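Local coordinates for glutathione S-transferase, N-terminal domain protein (Pseudomonas putida, PDB 4NAX) that binds one oxidized glutathione disulfide per subunit and probably acts as a glutathione transferase, at residues 8-13 with 73-78; 56-61 with 67-72. All blocks are in the same frame, centred on the assembly; numbering follows the deposited sequence.

Contact 1 (8-13 with 73-78); sequences PITRKW and AILDPN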
loop_
_atom_site.group_PDB
_atom_site.type_symbol
_atom_site.label_atom_id
_atom_site.label_comp_id
_atom_site.label_asym_id
_atom_site.label_seq_id
_atom_site.Cartn_x
_atom_site.Cartn_y
_atom_site.Cartn_z
ATOM N N PRO A 8 -0.346 16.834 -20.063
ATOM C CA PRO A 8 0.272 16.262 -21.265
ATOM C C PRO A 8 -0.093 14.815 -21.578
ATOM O O PRO A 8 0.013 14.386 -22.718
ATOM C CB PRO A 8 1.772 16.394 -20.981
ATOM C CG PRO A 8 1.870 17.578 -20.083
ATOM C CD PRO A 8 0.647 17.528 -19.216
ATOM N N ILE A 9 -0.542 14.056 -20.586
ATOM C CA ILE A 9 -0.976 12.692 -20.867
ATOM C C ILE A 9 -2.039 12.652 -21.979
ATOM O O ILE A 9 -2.105 11.687 -22.753
ATOM C CB ILE A 9 -1.435 11.990 -19.567
ATOM C CG1 ILE A 9 -1.537 10.478 -19.793
ATOM C CG2 ILE A 9 -2.736 12.557 -19.036
ATOM C CD1 ILE A 9 -1.602 9.662 -18.518
ATOM N N THR A 10 -2.860 13.701 -22.048
ATOM C CA THR A 10 -3.956 13.747 -23.010
ATOM C C THR A 10 -3.477 13.968 -24.441
ATOM O O THR A 10 -4.241 13.777 -25.386
ATOM C CB THR A 10 -5.003 14.814 -22.650
ATOM O OG1 THR A 10 -4.423 16.127 -22.758
ATOM C CG2 THR A 10 -5.569 14.579 -21.231
ATOM N N ARG A 11 -2.214 14.361 -24.604
ATOM C CA ARG A 11 -1.635 14.467 -25.941
ATOM C C ARG A 11 -1.439 13.077 -26.531
ATOM O O ARG A 11 -1.615 12.862 -27.729
ATOM C CB ARG A 11 -0.292 15.209 -25.903
ATOM C CG ARG A 11 -0.424 16.676 -25.548
ATOM C CD ARG A 11 0.935 17.323 -25.362
ATOM N NE ARG A 11 0.855 18.457 -24.445
ATOM C CZ ARG A 11 1.891 18.993 -23.798
ATOM N NH1 ARG A 11 3.116 18.482 -23.921
ATOM N NH2 ARG A 11 1.696 20.041 -23.003
ATOM N N LYS A 12 -1.087 12.128 -25.669
ATOM C CA LYS A 12 -0.814 10.777 -26.109
ATOM C C LYS A 12 -2.065 9.894 -26.139
ATOM O O LYS A 12 -2.190 9.030 -27.012
ATOM C CB LYS A 12 0.307 10.183 -25.257
ATOM C CG LYS A 12 0.785 8.820 -25.695
ATOM C CD LYS A 12 2.059 8.473 -24.953
ATOM C CE LYS A 12 2.568 7.092 -25.310
ATOM N NZ LYS A 12 3.157 7.056 -26.670
ATOM N N TRP A 13 -2.988 10.131 -25.207
ATOM C CA TRP A 13 -4.284 9.461 -25.192
ATOM C C TRP A 13 -5.395 10.512 -25.127
ATOM O O TRP A 13 -5.887 10.826 -24.057
ATOM C CB TRP A 13 -4.385 8.532 -23.998
ATOM C CG TRP A 13 -3.462 7.359 -24.041
ATOM C CD1 TRP A 13 -3.671 6.172 -24.661
ATOM C CD2 TRP A 13 -2.169 7.275 -23.442
ATOM N NE1 TRP A 13 -2.588 5.344 -24.481
ATOM C CE2 TRP A 13 -1.658 5.995 -23.723
ATOM C CE3 TRP A 13 -1.408 8.140 -22.663
ATOM C CZ2 TRP A 13 -0.413 5.580 -23.283
ATOM C CZ3 TRP A 13 -0.189 7.713 -22.197
ATOM C CH2 TRP A 13 0.304 6.443 -22.515
ATOM N N ALA A 73 -3.556 4.724 -13.612
ATOM C CA ALA A 73 -3.604 6.148 -13.271
ATOM C C ALA A 73 -4.921 6.674 -13.811
ATOM O O ALA A 73 -5.485 6.115 -14.760
ATOM C CB ALA A 73 -2.431 6.897 -13.845
ATOM N N ILE A 74 -5.407 7.744 -13.203
ATOM C CA ILE A 74 -6.616 8.407 -13.659
ATOM C C ILE A 74 -6.420 9.914 -13.791
ATOM O O ILE A 74 -5.538 10.507 -13.164
ATOM C CB ILE A 74 -7.834 8.140 -12.747
ATOM C CG1 ILE A 74 -7.618 8.676 -11.322
ATOM C CG2 ILE A 74 -8.167 6.651 -12.732
ATOM C CD1 ILE A 74 -8.876 8.785 -10.492
ATOM N N LEU A 75 -7.296 10.513 -14.587
ATOM C CA LEU A 75 -7.464 11.975 -14.638
ATOM C C LEU A 75 -8.964 12.214 -14.612
ATOM O O LEU A 75 -9.666 11.919 -15.581
ATOM C CB LEU A 75 -6.815 12.560 -15.876
ATOM C CG LEU A 75 -6.931 14.076 -16.032
ATOM C CD1 LEU A 75 -6.356 14.827 -14.846
ATOM C CD2 LEU A 75 -6.234 14.468 -17.327
ATOM N N ASP A 76 -9.471 12.676 -13.471
ATOM C CA ASP A 76 -10.911 12.891 -13.304
ATOM C C ASP A 76 -11.197 14.367 -13.551
ATOM O O ASP A 76 -10.789 15.207 -12.742
ATOM C CB ASP A 76 -11.350 12.540 -11.898
ATOM C CG ASP A 76 -12.854 12.599 -11.703
ATOM O OD1 ASP A 76 -13.552 12.925 -12.679
ATOM O OD2 ASP A 76 -13.333 12.323 -10.594
ATOM N N PRO A 77 -11.901 14.705 -14.649
ATOM C CA PRO A 77 -12.205 16.123 -14.873
ATOM C C PRO A 77 -13.097 16.697 -13.767
ATOM O O PRO A 77 -13.060 17.921 -13.518
ATOM C CB PRO A 77 -12.919 16.137 -16.226
ATOM C CG PRO A 77 -13.472 14.767 -16.394
ATOM C CD PRO A 77 -12.534 13.843 -15.666
ATOM N N ASN A 78 -13.899 15.835 -13.151
ATOM C CA ASN A 78 -14.844 16.223 -12.106
ATOM C C ASN A 78 -14.300 15.911 -10.720
ATOM O O ASN A 78 -14.952 15.267 -9.914
ATOM C CB ASN A 78 -16.190 15.555 -12.356
ATOM C CG ASN A 78 -16.617 15.684 -13.803
ATOM O OD1 ASN A 78 -16.717 16.793 -14.317
ATOM N ND2 ASN A 78 -16.821 14.554 -14.483
#
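With chi1 at 180°, the side chain of Leu75 extends away from its own backbone N and sends CD2 from strand 73-76 toward the short helix at 9-12. Thr10 has its hydroxyl between its own backbone N and carbonyl carbon (chi1 66°), which leaves the methyl to meet the leucine. Thr10 CG2 lies 4.0 Å from Leu75 CD2, and the two side chains cross at about a right angle. Ile9 reaches the same leucine methyl with its short branch, Ile9 CG2 being 4.3 Å from Leu75 CD2. One methyl of Leu75 therefore meets two methyls of consecutive helix residues. The contact is small, with 94 Å² buried over both sides, and it rests on apolar packing.

The hydroxyl of Thr10 has a different task. It lies within hydrogen-bonding distance of Phe7 O and Leu4 O, and its one proton can serve either, which ties Thr10 to the chain before it. The helix is short and weakly bonded. Its carbonyl Ile9 O takes two backbone donors, Lys12 N at 3.1 Å and Trp13 N at 3.0 Å. The far end of 73-78 turns away through an Asx turn. Asp76 OD1 accepts from Asn78 N at 3.0 Å, and the donor sits well above the carboxylate plane. The other oxygen, Asp76 OD2, makes a salt bridge to Lys100 and a hydrogen bond to Tyr96.

Strand 73-76 runs antiparallel between strands 21-25 and 85-88 of the thioredoxin-like sheet. Ile74 points away from 8-13 and packs on helix 90-101, while Ile9 also touches Phe62 of helix 60-65 and Tyr24 of strand 21-25. The N-terminal helical turn thus lies against the sheet on the face opposite helix 90-101, beside helix 60-65.

Contact 2 (56-61 with 67-72); sequences DQLSPE and ANNKIP. With GDS (oxidized glutathione disulfide), chain C.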
loop_
_atom_site.group_PDB
_atom_site.type_symbol
_atom_site.label_atom_id
_atom_site.label_comp_id
_atom_site.label_asym_id
_atom_site.label_seq_id
_atom_site.Cartn_x
_atom_site.Cartn_y
_atom_site.Cartn_z
ATOM N N ASP A 56 4.897 2.485 -23.292
ATOM C CA ASP A 56 3.971 3.628 -23.124
ATOM C C ASP A 56 4.061 4.185 -21.704
ATOM O O ASP A 56 3.948 5.395 -21.500
ATOM C CB ASP A 56 2.494 3.244 -23.373
ATOM C CG ASP A 56 2.102 3.195 -24.831
ATOM O OD1 ASP A 56 2.881 3.628 -25.726
ATOM O OD2 ASP A 56 0.952 2.718 -25.059
ATOM N N GLN A 57 4.253 3.290 -20.735
ATOM C CA GLN A 57 4.288 3.696 -19.336
ATOM C C GLN A 57 5.581 4.440 -19.002
ATOM O O GLN A 57 5.700 5.056 -17.957
ATOM C CB GLN A 57 4.086 2.498 -18.386
ATOM C CG GLN A 57 5.302 1.616 -18.124
ATOM C CD GLN A 57 5.728 0.696 -19.257
ATOM O OE1 GLN A 57 5.294 0.810 -20.409
ATOM N NE2 GLN A 57 6.600 -0.230 -18.918
ATOM N N LEU A 58 6.554 4.358 -19.907
ATOM C CA LEU A 58 7.807 5.100 -19.752
ATOM C C LEU A 58 7.831 6.416 -20.547
ATOM O O LEU A 58 8.832 7.149 -20.503
ATOM C CB LEU A 58 8.998 4.242 -20.170
ATOM C CG LEU A 58 9.152 2.926 -19.405
ATOM C CD1 LEU A 58 10.294 2.079 -19.927
ATOM C CD2 LEU A 58 9.353 3.165 -17.916
ATOM N N SER A 59 6.751 6.714 -21.268
ATOM C CA SER A 59 6.684 7.951 -22.037
ATOM C C SER A 59 6.642 9.171 -21.133
ATOM O O SER A 59 6.096 9.128 -20.014
ATOM C CB SER A 59 5.484 7.938 -22.981
ATOM O OG SER A 59 4.264 7.979 -22.255
ATOM N N PRO A 60 7.169 10.299 -21.627
ATOM C CA PRO A 60 7.110 11.529 -20.849
ATOM C C PRO A 60 5.660 11.948 -20.589
ATOM O O PRO A 60 5.351 12.464 -19.528
ATOM C CB PRO A 60 7.879 12.572 -21.700
ATOM C CG PRO A 60 8.351 11.856 -22.917
ATOM C CD PRO A 60 7.975 10.413 -22.851
ATOM N N GLU A 61 4.792 11.717 -21.558
ATOM C CA GLU A 61 3.388 12.083 -21.412
ATOM C C GLU A 61 2.733 11.259 -20.289
ATOM O O GLU A 61 2.041 11.800 -19.453
ATOM C CB GLU A 61 2.636 11.885 -22.731
ATOM C CG GLU A 61 3.103 12.801 -23.860
ATOM C CD GLU A 61 4.231 12.228 -24.709
ATOM O OE1 GLU A 61 4.878 11.247 -24.304
ATOM O OE2 GLU A 61 4.464 12.789 -25.795
ATOM N N ALA A 67 3.745 9.486 -11.921
ATOM C CA ALA A 67 5.159 9.802 -11.699
ATOM C C ALA A 67 6.028 8.574 -11.502
ATOM O O ALA A 67 7.222 8.603 -11.785
ATOM C CB ALA A 67 5.338 10.731 -10.498
ATOM N N ASN A 68 5.443 7.496 -10.992
ATOM C CA ASN A 68 6.164 6.242 -10.768
ATOM C C ASN A 68 6.185 5.338 -11.994
ATOM O O ASN A 68 6.631 4.204 -11.905
ATOM C CB ASN A 68 5.556 5.579 -9.537
ATOM C CG ASN A 68 6.291 4.341 -9.078
ATOM O OD1 ASN A 68 7.522 4.302 -8.995
ATOM N ND2 ASN A 68 5.523 3.326 -8.710
ATOM N N ASN A 69 5.734 5.848 -13.134
ATOM C CA ASN A 69 5.770 5.110 -14.390
ATOM C C ASN A 69 4.970 3.814 -14.394
ATOM O O ASN A 69 5.292 2.888 -15.131
ATOM C CB ASN A 69 7.178 4.998 -15.036
ATOM C CG ASN A 69 8.179 4.097 -14.335
ATOM O OD1 ASN A 69 9.166 4.588 -13.764
ATOM N ND2 ASN A 69 8.012 2.797 -14.474
ATOM N N LYS A 70 3.894 3.779 -13.607
ATOM C CA LYS A 70 3.082 2.573 -13.499
ATOM C C LYS A 70 1.622 2.831 -13.728
ATOM O O LYS A 70 1.120 3.939 -13.515
ATOM C CB LYS A 70 3.352 1.874 -12.162
ATOM C CG LYS A 70 4.812 1.352 -12.143
ATOM C CD LYS A 70 5.212 0.411 -11.072
ATOM C CE LYS A 70 6.674 0.087 -11.262
ATOM N NZ LYS A 70 7.148 -0.911 -10.291
ATOM N N ILE A 71 0.939 1.803 -14.199
ATOM C CA ILE A 71 -0.511 1.812 -14.260
ATOM C C ILE A 71 -1.058 1.132 -13.013
ATOM O O ILE A 71 -0.374 0.299 -12.385
ATOM C CB ILE A 71 -1.043 1.136 -15.560
ATOM C CG1 ILE A 71 -0.732 -0.370 -15.651
ATOM C CG2 ILE A 71 -0.540 1.864 -16.788
ATOM C CD1 ILE A 71 -1.742 -1.279 -14.968
ATOM N N PRO A 72 -2.319 1.409 -12.652
ATOM C CA PRO A 72 -3.244 2.358 -13.274
ATOM C C PRO A 72 -3.012 3.807 -12.824
ATOM O O PRO A 72 -2.429 4.071 -11.763
ATOM C CB PRO A 72 -4.597 1.874 -12.794
ATOM C CG PRO A 72 -4.313 1.353 -11.414
ATOM C CD PRO A 72 -2.947 0.687 -11.536
HETATM N N1 GDS C . 8.882 -3.998 -13.091
HETATM C CA1 GDS C . 8.047 -5.148 -12.748
HETATM C C1 GDS C . 8.896 -6.331 -12.340
HETATM O OE1 GDS C . 8.360 -7.219 -11.637
HETATM O OE2 GDS C . 10.092 -6.409 -12.701
HETATM C CB1 GDS C . 7.182 -5.523 -13.957
HETATM C CG1 GDS C . 5.985 -6.424 -13.627
HETATM C CD1 GDS C . 4.978 -5.711 -12.760
HETATM O O1 GDS C . 4.872 -4.500 -12.796
HETATM N N2 GDS C . 4.254 -6.492 -11.968
HETATM C CA2 GDS C . 3.190 -5.991 -11.121
HETATM C C2 GDS C . 3.505 -6.211 -9.666
HETATM O O2 GDS C . 4.056 -7.239 -9.288
HETATM C CB2 GDS C . 1.876 -6.697 -11.461
HETATM S SG2 GDS C . 1.199 -6.302 -13.068
HETATM N N3 GDS C . 3.111 -5.260 -8.821
HETATM C CA3 GDS C . 3.361 -5.338 -7.392
HETATM C C3 GDS C . 2.305 -4.675 -6.535
HETATM O OE3 GDS C . 2.669 -4.303 -5.399
HETATM O OE4 GDS C . 1.153 -4.612 -6.979
HETATM N N4 GDS C . 4.377 -1.966 -14.361
HETATM C CA4 GDS C . 5.109 -1.241 -15.376
HETATM C C4 GDS C . 6.597 -1.241 -15.157
HETATM O OE5 GDS C . 7.338 -0.667 -16.008
HETATM O OE6 GDS C . 7.044 -1.856 -14.155
HETATM C C5 GDS C . 3.179 -1.555 -13.964
HETATM O O5 GDS C . 2.667 -0.534 -14.410
HETATM C CA5 GDS C . 2.446 -2.421 -12.962
HETATM N N5 GDS C . 1.798 -1.584 -11.958
HETATM C CB5 GDS C . 1.412 -3.254 -13.720
HETATM S SG5 GDS C . 0.372 -4.287 -12.687
HETATM C CA6 GDS C . 1.045 0.227 -7.454
HETATM C C6 GDS C . -0.448 0.258 -7.577
HETATM O OE7 GDS C . -0.953 0.957 -8.488
HETATM O OE8 GDS C . -1.112 -0.413 -6.752
HETATM N N6 GDS C . 1.419 0.065 -6.035
HETATM C CB6 GDS C . 1.619 -0.917 -8.292
HETATM C CG6 GDS C . 1.360 -0.703 -9.787
HETATM C CD6 GDS C . 2.063 -1.711 -10.655
HETATM O O6 GDS C . 2.786 -2.595 -10.180
#
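Gln57 lies against the backbone of Asn69 and reaches past it to the bound glutathione disulfide. Its CB is 3.5 Å from Asn69 O. Next, Gln57 CG rests 3.3 Å from Asn69 O. There the chain bends (chi2 -74°) and turns the amide to the ligand. Gln57 CD comes within 3.9 Å of GDS OE5, a glycine carboxylate oxygen. At the tip Gln57 NE2 donates to GDS OE5 at 3.0 Å and nearly straight (170°). Beside it Leu58 and Asn69 lie side by side, with Leu58 CD2 3.7 Å from Asn69 ND2.

Ile71 grips the cysteine part of the same glutathione half through its backbone. Ile71 N donates to GDS O5 at 2.9 Å, and GDS N5 donates to Ile71 O at 2.9 Å. A cis peptide bond before Pro72 follows, as in the glutathione site of other thioredoxin-fold transferases. The extended chain of Lys70 runs along the ligand and brings Lys70 CE 3.5 Å from GDS OE6. Replacing this lysine by alanine is likely to strip the chain that covers this flank of the ligand and to take the amine away from its glycine carboxylate.

Arg159 of the second subunit hydrogen-bonds to Asn68. Segment 56-61 leads into helix 60-65. The loop segment 67-72 then runs on to strand 73-76, with Ile71 and Pro72 packed on Ser25 at strand 21-25.

In the fold
The two contacts lie about 12 Å apart, centre to centre, on the same side of the chain's centre. Along the chain the order is 8-13, 56-61, 67-72, 73-78, so contact 2 falls wholly between the two segments of contact 1. Segment 67-72 runs directly into 73-78. Helix 60-65 therefore joins the two halves of contact 2 and then feeds the strand of contact 1. The first segments also touch: Ile9 packs on Glu61, and Lys12 forms a long, weak ion pair with Asp56. Contact 2 forms part of the glutathione disulfide pocket, while contact 1 packs the N-terminal helical turn against the sheet farther from it.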